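Local structure of insecticidal protein (Brevibacillus laterosporus, 7ML9) at residues P106-S117 against V196-Y207; S186-I194 against Q306-R314. The protein is probably a beta-pore-forming toxin of the epsilon-toxin/MTX2 family that kills insects, active against the western corn rootworm. All coordinates share one frame; numbering follows the deposited sequence.

Interaction 1. Residues P106-S117 against V196-Y207; sequences PLYAGKNVLDNS and VPAGKTYRVLAY. With EDO (1,2-ethanediol), chain I; EDO (1,2-ethanediol), chain G.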
loop_
_atom_site.group_PDB
_atom_site.type_symbol
_atom_site.label_atom_id
_atom_site.label_comp_id
_atom_site.label_asym_id
_atom_site.label_seq_id
_atom_site.Cartn_x
_atom_site.Cartn_y
_atom_site.Cartn_z
ATOM N N PRO A 106 0.451 26.479 -5.188
ATOM C CA PRO A 106 -0.768 27.067 -4.621
ATOM C C PRO A 106 -1.743 27.473 -5.717
ATOM O O PRO A 106 -1.357 27.870 -6.820
ATOM C CB PRO A 106 -0.254 28.284 -3.842
ATOM C CG PRO A 106 1.215 28.016 -3.630
ATOM C CD PRO A 106 1.647 27.274 -4.863
ATOM N N LEU A 107 -3.030 27.338 -5.410
ATOM C CA LEU A 107 -4.094 27.544 -6.385
ATOM C C LEU A 107 -4.875 28.796 -5.995
ATOM O O LEU A 107 -5.421 28.867 -4.895
ATOM C CB LEU A 107 -5.017 26.318 -6.453
ATOM C CG LEU A 107 -4.329 25.014 -6.907
ATOM C CD1 LEU A 107 -5.219 23.776 -6.695
ATOM C CD2 LEU A 107 -3.862 25.116 -8.343
ATOM N N TYR A 108 -4.909 29.773 -6.890
ATOM C CA TYR A 108 -5.672 31.001 -6.647
ATOM C C TYR A 108 -7.165 30.699 -6.501
ATOM O O TYR A 108 -7.764 30.072 -7.376
ATOM C CB TYR A 108 -5.425 31.974 -7.796
ATOM C CG TYR A 108 -6.228 33.249 -7.685
ATOM C CD1 TYR A 108 -6.065 34.097 -6.595
ATOM C CD2 TYR A 108 -7.163 33.584 -8.651
ATOM C CE1 TYR A 108 -6.804 35.264 -6.487
ATOM C CE2 TYR A 108 -7.911 34.747 -8.552
ATOM C CZ TYR A 108 -7.718 35.585 -7.467
ATOM O OH TYR A 108 -8.457 36.741 -7.370
ATOM N N ALA A 109 -7.760 31.131 -5.382
ATOM C CA ALA A 109 -9.149 30.851 -5.053
ATOM C C ALA A 109 -10.087 32.052 -5.199
ATOM O O ALA A 109 -11.311 31.864 -5.170
ATOM C CB ALA A 109 -9.259 30.323 -3.616
ATOM N N GLY A 110 -9.571 33.275 -5.319
ATOM C CA GLY A 110 -10.431 34.434 -5.495
ATOM C C GLY A 110 -9.947 35.606 -4.661
ATOM O O GLY A 110 -8.894 35.553 -4.020
ATOM N N LYS A 111 -10.725 36.685 -4.662
ATOM C CA LYS A 111 -10.304 37.878 -3.922
ATOM C C LYS A 111 -11.508 38.722 -3.544
ATOM O O LYS A 111 -12.585 38.579 -4.121
ATOM C CB LYS A 111 -9.321 38.713 -4.736
ATOM C CG LYS A 111 -9.880 39.347 -6.011
ATOM C CD LYS A 111 -8.723 39.907 -6.837
ATOM C CE LYS A 111 -9.179 40.704 -8.062
ATOM N NZ LYS A 111 -10.613 41.122 -7.998
ATOM N N ASN A 112 -11.304 39.626 -2.584
ATOM C CA ASN A 112 -12.340 40.601 -2.257
ATOM C C ASN A 112 -11.671 41.836 -1.665
ATOM O O ASN A 112 -10.492 41.812 -1.302
ATOM C CB ASN A 112 -13.385 40.035 -1.290
ATOM C CG ASN A 112 -14.471 39.194 -1.997
ATOM O OD1 ASN A 112 -14.627 38.005 -1.697
ATOM N ND2 ASN A 112 -15.233 39.811 -2.910
ATOM N N VAL A 113 -12.433 42.922 -1.594
ATOM C CA VAL A 113 -11.907 44.225 -1.191
ATOM C C VAL A 113 -12.455 44.574 0.183
ATOM O O VAL A 113 -13.631 44.331 0.482
ATOM C CB VAL A 113 -12.258 45.324 -2.215
ATOM C CG1 VAL A 113 -11.769 46.674 -1.729
ATOM C CG2 VAL A 113 -11.642 45.004 -3.554
ATOM N N LEU A 114 -11.590 45.120 1.032
ATOM C CA LEU A 114 -11.975 45.640 2.338
ATOM C C LEU A 114 -11.780 47.154 2.262
ATOM O O LEU A 114 -10.655 47.643 2.335
ATOM C CB LEU A 114 -11.139 45.004 3.444
ATOM C CG LEU A 114 -11.213 43.471 3.611
ATOM C CD1 LEU A 114 -10.272 43.029 4.747
ATOM C CD2 LEU A 114 -12.648 42.993 3.868
ATOM N N ASP A 115 -12.875 47.886 2.077
ATOM C CA ASP A 115 -12.829 49.304 1.713
ATOM C C ASP A 115 -13.132 50.143 2.948
ATOM O O ASP A 115 -14.283 50.245 3.376
ATOM C CB ASP A 115 -13.826 49.605 0.598
ATOM C CG ASP A 115 -13.735 51.046 0.094
ATOM O OD1 ASP A 115 -12.902 51.828 0.594
ATOM O OD2 ASP A 115 -14.508 51.396 -0.812
ATOM N N ASN A 116 -12.097 50.745 3.521
ATOM C CA ASN A 116 -12.264 51.719 4.595
ATOM C C ASN A 116 -11.857 53.115 4.132
ATOM O O ASN A 116 -11.426 53.940 4.939
ATOM C CB ASN A 116 -11.461 51.303 5.827
ATOM C CG ASN A 116 -11.981 51.937 7.122
ATOM O OD1 ASN A 116 -13.137 52.337 7.218
ATOM N ND2 ASN A 116 -11.115 52.018 8.125
ATOM N N SER A 117 -11.961 53.376 2.822
ATOM C CA SER A 117 -11.466 54.638 2.277
ATOM C C SER A 117 -12.242 55.833 2.816
ATOM O O SER A 117 -11.682 56.928 2.939
ATOM C CB SER A 117 -11.522 54.621 0.750
ATOM O OG SER A 117 -12.854 54.521 0.285
ATOM N N VAL A 196 -8.016 47.278 9.217
ATOM C CA VAL A 196 -7.878 48.160 8.058
ATOM C C VAL A 196 -7.904 49.603 8.554
ATOM O O VAL A 196 -8.932 50.061 9.075
ATOM C CB VAL A 196 -8.984 47.914 7.022
ATOM C CG1 VAL A 196 -8.729 48.755 5.775
ATOM C CG2 VAL A 196 -9.068 46.420 6.665
ATOM N N PRO A 197 -6.802 50.337 8.437
ATOM C CA PRO A 197 -6.754 51.700 8.991
ATOM C C PRO A 197 -7.654 52.683 8.253
ATOM O O PRO A 197 -7.943 52.537 7.058
ATOM C CB PRO A 197 -5.280 52.093 8.836
ATOM C CG PRO A 197 -4.534 50.796 8.733
ATOM C CD PRO A 197 -5.475 49.849 8.024
ATOM N N ALA A 198 -8.064 53.728 8.980
ATOM C CA ALA A 198 -8.889 54.784 8.400
ATOM C C ALA A 198 -8.324 55.249 7.060
ATOM O O ALA A 198 -7.114 55.426 6.905
ATOM C CB ALA A 198 -8.987 55.966 9.378
ATOM N N GLY A 199 -9.207 55.418 6.078
ATOM C CA GLY A 199 -8.818 55.888 4.767
ATOM C C GLY A 199 -8.121 54.874 3.884
ATOM O O GLY A 199 -7.725 55.225 2.766
ATOM N N LYS A 200 -7.967 53.629 4.328
ATOM C CA LYS A 200 -7.235 52.637 3.551
ATOM C C LYS A 200 -8.193 51.678 2.849
ATOM O O LYS A 200 -9.294 51.399 3.325
ATOM C CB LYS A 200 -6.278 51.840 4.439
ATOM C CG LYS A 200 -5.230 52.670 5.166
ATOM C CD LYS A 200 -4.340 53.443 4.221
ATOM C CE LYS A 200 -3.162 54.047 4.982
ATOM N NZ LYS A 200 -2.372 54.937 4.097
ATOM N N THR A 201 -7.773 51.195 1.690
ATOM C CA THR A 201 -8.493 50.143 0.987
ATOM C C THR A 201 -7.552 48.959 0.854
ATOM O O THR A 201 -6.446 49.102 0.327
ATOM C CB THR A 201 -8.976 50.603 -0.386
ATOM O OG1 THR A 201 -9.827 51.750 -0.241
ATOM C CG2 THR A 201 -9.761 49.476 -1.063
ATOM N N TYR A 202 -7.984 47.806 1.350
ATOM C CA TYR A 202 -7.193 46.588 1.302
ATOM C C TYR A 202 -7.832 45.574 0.355
ATOM O O TYR A 202 -9.043 45.583 0.119
ATOM C CB TYR A 202 -7.051 45.972 2.695
ATOM C CG TYR A 202 -6.038 46.641 3.590
ATOM C CD1 TYR A 202 -5.312 47.751 3.159
ATOM C CD2 TYR A 202 -5.789 46.143 4.871
ATOM C CE1 TYR A 202 -4.382 48.357 3.982
ATOM C CE2 TYR A 202 -4.861 46.742 5.699
ATOM C CZ TYR A 202 -4.163 47.849 5.248
ATOM O OH TYR A 202 -3.233 48.436 6.065
ATOM N N ARG A 203 -6.992 44.729 -0.222
ATOM C CA ARG A 203 -7.427 43.635 -1.073
ATOM C C ARG A 203 -6.973 42.346 -0.412
ATOM O O ARG A 203 -5.816 42.245 0.003
ATOM C CB ARG A 203 -6.826 43.768 -2.469
ATOM C CG ARG A 203 -7.317 42.759 -3.460
ATOM C CD ARG A 203 -6.969 43.218 -4.859
ATOM N NE ARG A 203 -5.606 42.856 -5.219
ATOM C CZ ARG A 203 -4.911 43.430 -6.194
ATOM N NH1 ARG A 203 -5.453 44.412 -6.904
ATOM N NH2 ARG A 203 -3.670 43.028 -6.454
ATOM N N VAL A 204 -7.884 41.384 -0.275
ATOM C CA VAL A 204 -7.559 40.059 0.247
ATOM C C VAL A 204 -7.568 39.083 -0.919
ATOM O O VAL A 204 -8.600 38.919 -1.578
ATOM C CB VAL A 204 -8.550 39.606 1.327
ATOM C CG1 VAL A 204 -8.096 38.263 1.920
ATOM C CG2 VAL A 204 -8.671 40.659 2.400
ATOM N N LEU A 205 -6.424 38.447 -1.182
ATOM C CA LEU A 205 -6.308 37.371 -2.163
ATOM C C LEU A 205 -6.172 36.040 -1.435
ATOM O O LEU A 205 -5.424 35.937 -0.456
ATOM C CB LEU A 205 -5.095 37.558 -3.073
ATOM C CG LEU A 205 -4.814 38.860 -3.819
ATOM C CD1 LEU A 205 -3.633 38.666 -4.756
ATOM C CD2 LEU A 205 -5.990 39.266 -4.620
ATOM N N ALA A 206 -6.878 35.015 -1.921
ATOM C CA ALA A 206 -6.892 33.705 -1.276
ATOM C C ALA A 206 -6.277 32.664 -2.200
ATOM O O ALA A 206 -6.519 32.670 -3.418
ATOM C CB ALA A 206 -8.315 33.271 -0.888
ATOM N N TYR A 207 -5.472 31.776 -1.613
ATOM C CA TYR A 207 -4.833 30.685 -2.332
ATOM C C TYR A 207 -5.026 29.394 -1.557
ATOM O O TYR A 207 -4.905 29.376 -0.328
ATOM C CB TYR A 207 -3.339 30.937 -2.535
ATOM C CG TYR A 207 -3.032 32.161 -3.348
ATOM C CD1 TYR A 207 -3.015 33.420 -2.758
ATOM C CD2 TYR A 207 -2.755 32.064 -4.699
ATOM C CE1 TYR A 207 -2.731 34.551 -3.502
ATOM C CE2 TYR A 207 -2.462 33.192 -5.451
ATOM C CZ TYR A 207 -2.454 34.433 -4.840
ATOM O OH TYR A 207 -2.177 35.563 -5.572
HETATM C C1 EDO I . -9.748 44.461 -6.516
HETATM O O1 EDO I . -10.489 43.257 -6.286
HETATM C C2 EDO I . -8.990 44.370 -7.830
HETATM O O2 EDO I . -7.628 44.728 -7.582
HETATM C C1 EDO G . -17.533 53.208 6.806
HETATM O O1 EDO G . -18.846 53.766 7.053
HETATM C C2 EDO G . -17.111 52.289 7.961
HETATM O O2 EDO G . -15.813 52.658 8.462
#
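Asp115 OD1 lies 3.2 Å from Thr201 OG1 across the strand pair and is gripped by two donors from Ser117. Ser117 OG reaches its syn lone pair at 2.7 Å, while Ser117 N meets OD1 nearly along the C-O axis, closing an Asx turn that holds the carboxylate in place. Next to it, Asn116 O and N face Gly199 and Lys200 of the type II turn from Pro197 to Lys200; the bond from Gly199 N is weak, that from Asn116 N to Lys200 O sounder at 2.9 Å. Further along, Leu114 and Tyr202 trade backbone bonds, as do Asn112 and Val204, in the antiparallel pairing of two of the long strands that run through this elongated, aerolysin-related fold. Near Ala109 and Gly110 the register slips by one residue, a beta bulge opposite Ala206. On the buried side, Leu114 CD1 sits 3.7 Å from Val204 CG2 and also leans on Val196 CG2. The other side is more exposed. There Lys111 CG stands between backbone N and carbonyl carbon (chi1 66°), laying the chain alongside Leu205, with Lys111 CB a tight 3.4 Å from Leu205 CD2. Arg203, on the same side, forms a salt bridge with Glu288. At the far end Tyr108 CD1 comes over one face of the Tyr207 ring, 3.9 Å from Tyr207 CE2, with the two planes inclined at 58°.

Interaction 2. Residues S186-I194 against Q306-R314; sequences SYKSPSQKI and QEIKVPLIR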
loop_
_atom_site.group_PDB
_atom_site.type_symbol
_atom_site.label_atom_id
_atom_site.label_comp_id
_atom_site.label_asym_id
_atom_site.label_seq_id
_atom_site.Cartn_x
_atom_site.Cartn_y
_atom_site.Cartn_z
ATOM N N SER A 186 -15.487 20.342 -1.349
ATOM C CA SER A 186 -15.450 21.790 -1.235
ATOM C C SER A 186 -14.582 22.124 -0.033
ATOM O O SER A 186 -14.842 21.641 1.077
ATOM C CB SER A 186 -16.855 22.378 -1.082
ATOM O OG SER A 186 -16.826 23.786 -1.249
ATOM N N TYR A 187 -13.537 22.913 -0.268
ATOM C CA TYR A 187 -12.721 23.488 0.790
ATOM C C TYR A 187 -13.187 24.912 1.057
ATOM O O TYR A 187 -13.472 25.659 0.119
ATOM C CB TYR A 187 -11.245 23.506 0.401
ATOM C CG TYR A 187 -10.623 22.129 0.240
ATOM C CD1 TYR A 187 -10.904 21.109 1.132
ATOM C CD2 TYR A 187 -9.733 21.874 -0.792
ATOM C CE1 TYR A 187 -10.314 19.854 0.993
ATOM C CE2 TYR A 187 -9.138 20.616 -0.941
ATOM C CZ TYR A 187 -9.439 19.622 -0.047
ATOM O OH TYR A 187 -8.844 18.382 -0.198
ATOM N N LYS A 188 -13.251 25.286 2.331
ATOM C CA LYS A 188 -13.715 26.609 2.723
ATOM C C LYS A 188 -12.754 27.208 3.744
ATOM O O LYS A 188 -12.264 26.507 4.636
ATOM C CB LYS A 188 -15.126 26.526 3.295
ATOM C CG LYS A 188 -15.707 27.824 3.791
ATOM C CD LYS A 188 -17.186 27.642 4.103
ATOM C CE LYS A 188 -17.417 26.446 5.007
ATOM N NZ LYS A 188 -18.131 26.817 6.261
ATOM N N SER A 189 -12.458 28.502 3.590
ATOM C CA SER A 189 -11.678 29.225 4.586
ATOM C C SER A 189 -12.627 30.042 5.439
ATOM O O SER A 189 -13.441 30.799 4.881
ATOM C CB SER A 189 -10.654 30.139 3.924
ATOM O OG SER A 189 -11.308 31.223 3.303
ATOM N N PRO A 190 -12.601 29.906 6.763
ATOM C CA PRO A 190 -13.479 30.733 7.594
ATOM C C PRO A 190 -13.126 32.210 7.468
ATOM O O PRO A 190 -12.020 32.592 7.073
ATOM C CB PRO A 190 -13.228 30.215 9.017
ATOM C CG PRO A 190 -12.614 28.856 8.830
ATOM C CD PRO A 190 -11.827 28.938 7.557
ATOM N N SER A 191 -14.116 33.038 7.768
ATOM C CA SER A 191 -13.940 34.485 7.767
ATOM C C SER A 191 -12.827 34.902 8.729
ATOM O O SER A 191 -12.765 34.423 9.862
ATOM C CB SER A 191 -15.264 35.140 8.160
ATOM O OG SER A 191 -15.131 36.549 8.246
ATOM N N GLN A 192 -11.949 35.797 8.275
ATOM C CA GLN A 192 -10.842 36.313 9.070
ATOM C C GLN A 192 -11.057 37.794 9.382
ATOM O O GLN A 192 -11.649 38.533 8.590
ATOM C CB GLN A 192 -9.502 36.135 8.347
ATOM C CG GLN A 192 -9.178 34.686 7.974
ATOM C CD GLN A 192 -9.153 33.776 9.195
ATOM O OE1 GLN A 192 -9.851 32.759 9.247
ATOM N NE2 GLN A 192 -8.354 34.150 10.190
ATOM N N LYS A 193 -10.557 38.216 10.543
ATOM C CA LYS A 193 -10.651 39.594 11.016
ATOM C C LYS A 193 -9.370 40.334 10.637
ATOM O O LYS A 193 -8.274 39.924 11.032
ATOM C CB LYS A 193 -10.877 39.630 12.531
ATOM C CG LYS A 193 -11.617 40.874 13.023
ATOM C CD LYS A 193 -13.009 40.542 13.582
ATOM C CE LYS A 193 -13.814 41.806 13.956
ATOM N NZ LYS A 193 -15.168 41.911 13.310
ATOM N N ILE A 194 -9.504 41.415 9.863
ATOM C CA ILE A 194 -8.376 42.190 9.350
ATOM C C ILE A 194 -8.482 43.625 9.864
ATOM O O ILE A 194 -9.541 44.252 9.746
ATOM C CB ILE A 194 -8.338 42.187 7.811
ATOM C CG1 ILE A 194 -8.446 40.755 7.275
ATOM C CG2 ILE A 194 -7.080 42.866 7.314
ATOM C CD1 ILE A 194 -7.294 39.898 7.671
ATOM N N GLN A 306 0.189 41.795 5.089
ATOM C CA GLN A 306 -0.040 40.716 6.032
ATOM C C GLN A 306 -0.322 39.456 5.229
ATOM O O GLN A 306 -0.847 39.526 4.108
ATOM C CB GLN A 306 -1.215 41.052 6.959
ATOM C CG GLN A 306 -1.464 40.086 8.092
ATOM C CD GLN A 306 -2.768 40.383 8.803
ATOM O OE1 GLN A 306 -3.482 41.321 8.440
ATOM N NE2 GLN A 306 -3.094 39.585 9.814
ATOM N N GLU A 307 0.078 38.313 5.785
ATOM C CA GLU A 307 -0.312 37.009 5.265
ATOM C C GLU A 307 -0.792 36.152 6.423
ATOM O O GLU A 307 -0.252 36.233 7.530
ATOM C CB GLU A 307 0.828 36.315 4.514
ATOM C CG GLU A 307 1.125 36.963 3.178
ATOM C CD GLU A 307 2.154 36.213 2.358
ATOM O OE1 GLU A 307 2.779 35.279 2.897
ATOM O OE2 GLU A 307 2.347 36.563 1.172
ATOM N N ILE A 308 -1.840 35.367 6.174
ATOM C CA ILE A 308 -2.475 34.550 7.197
ATOM C C ILE A 308 -2.632 33.136 6.657
ATOM O O ILE A 308 -3.191 32.943 5.572
ATOM C CB ILE A 308 -3.855 35.099 7.606
ATOM C CG1 ILE A 308 -3.829 36.617 7.762
ATOM C CG2 ILE A 308 -4.350 34.425 8.879
ATOM C CD1 ILE A 308 -5.164 37.169 8.177
ATOM N N LYS A 309 -2.157 32.155 7.419
ATOM C CA LYS A 309 -2.467 30.756 7.161
ATOM C C LYS A 309 -3.771 30.417 7.865
ATOM O O LYS A 309 -3.915 30.665 9.065
ATOM C CB LYS A 309 -1.339 29.854 7.660
ATOM C CG LYS A 309 -0.341 29.447 6.589
ATOM C CD LYS A 309 0.237 28.071 6.899
ATOM C CE LYS A 309 1.411 27.743 5.999
ATOM N NZ LYS A 309 1.216 26.436 5.316
ATOM N N VAL A 310 -4.722 29.862 7.120
ATOM C CA VAL A 310 -6.071 29.614 7.606
ATOM C C VAL A 310 -6.357 28.121 7.461
ATOM O O VAL A 310 -6.183 27.578 6.368
ATOM C CB VAL A 310 -7.127 30.434 6.845
ATOM C CG1 VAL A 310 -8.528 30.068 7.318
ATOM C CG2 VAL A 310 -6.851 31.923 7.032
ATOM N N PRO A 311 -6.784 27.432 8.520
ATOM C CA PRO A 311 -7.160 26.016 8.369
ATOM C C PRO A 311 -8.449 25.893 7.576
ATOM O O PRO A 311 -9.392 26.654 7.793
ATOM C CB PRO A 311 -7.355 25.533 9.815
ATOM C CG PRO A 311 -6.864 26.662 10.700
ATOM C CD PRO A 311 -6.998 27.915 9.890
ATOM N N LEU A 312 -8.491 24.926 6.657
ATOM C CA LEU A 312 -9.667 24.779 5.806
ATOM C C LEU A 312 -10.742 23.930 6.484
ATOM O O LEU A 312 -10.480 23.180 7.425
ATOM C CB LEU A 312 -9.281 24.188 4.445
ATOM C CG LEU A 312 -8.617 22.805 4.331
ATOM C CD1 LEU A 312 -9.623 21.671 4.518
ATOM C CD2 LEU A 312 -7.918 22.668 2.993
ATOM N N ILE A 313 -11.970 24.078 5.995
ATOM C CA ILE A 313 -13.099 23.241 6.379
ATOM C C ILE A 313 -13.489 22.427 5.156
ATOM O O ILE A 313 -13.716 22.992 4.078
ATOM C CB ILE A 313 -14.288 24.078 6.880
ATOM C CG1 ILE A 313 -13.905 24.869 8.125
ATOM C CG2 ILE A 313 -15.482 23.192 7.196
ATOM C CD1 ILE A 313 -14.890 25.980 8.419
ATOM N N ARG A 314 -13.559 21.106 5.315
ATOM C CA ARG A 314 -13.704 20.183 4.196
ATOM C C ARG A 314 -15.114 19.609 4.177
ATOM O O ARG A 314 -15.615 19.145 5.209
ATOM C CB ARG A 314 -12.666 19.062 4.291
ATOM C CG ARG A 314 -12.612 18.112 3.098
ATOM C CD ARG A 314 -11.756 16.877 3.427
ATOM N NE ARG A 314 -11.967 15.782 2.481
ATOM C CZ ARG A 314 -12.824 14.781 2.675
ATOM N NH1 ARG A 314 -13.564 14.743 3.779
ATOM N NH2 ARG A 314 -12.948 13.825 1.758
#
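Leu312 drops a methyl onto the Tyr187 ring: CD2 stands 4.0 Å from the ring centroid, 18° off the normal, a CH-pi contact over one face. Its other methyl, CD1, stays on the same side of the ring but outside its rim, 3.7 Å from Tyr187 CD1. Arg314 comes to the ring from another quarter, its extended chain passing the edge with CG 3.6 Å from Tyr187 CE1. Outside the pair, Glu136 OE2 receives both Tyr187 OH and Arg314 NE. The backbones here are antiparallel neighbours inside the large curled sheet of this elongated, aerolysin-related (ETX/MTX2) fold, strand 178-189 being flanked on its other side by strand 130-147; Lys188 and Ile313 exchange two bonds, the shorter from Ile313 N to Lys188 O at 2.8 Å. Beyond Ser189 the chains separate, and the widening gap is bridged mainly by side chains. Pro190 and Val310 pass with their side chains running in contrary senses, Pro190 CD a tight 3.5 Å from Val310 CG1. Gln192 CG, in its aliphatic part, lies 3.7 Å from Val310 CG2. With CG1 opposite the carbonyl carbon (chi1 -50°) and a second bend at chi2 (-64°), Ile194 brings CD1 within 3.5 Å of Ile308 CD1.

Overall arrangement
Both contacts reach the same large, mostly antiparallel sheet, their centres about 13 Å apart, though residues 193-194 of interaction 2 belong to a small separate sheet with strand 123-126. They meet where strand 193-196 runs on towards strand 201-229: Leu114 CD1 of interaction 1 packs 3.7 Å from Ile194 CB of interaction 2, and Tyr202 lies beside the same isoleucine. Each is part buried, part surface. Interaction 1 is held mainly by a long run of backbone bonds, with polar and charged groups on its more exposed face. Interaction 2 has just one bonded backbone pair and otherwise relies on apolar side chains reaching between diverging strands. Strand 266-289 is neighbour to both.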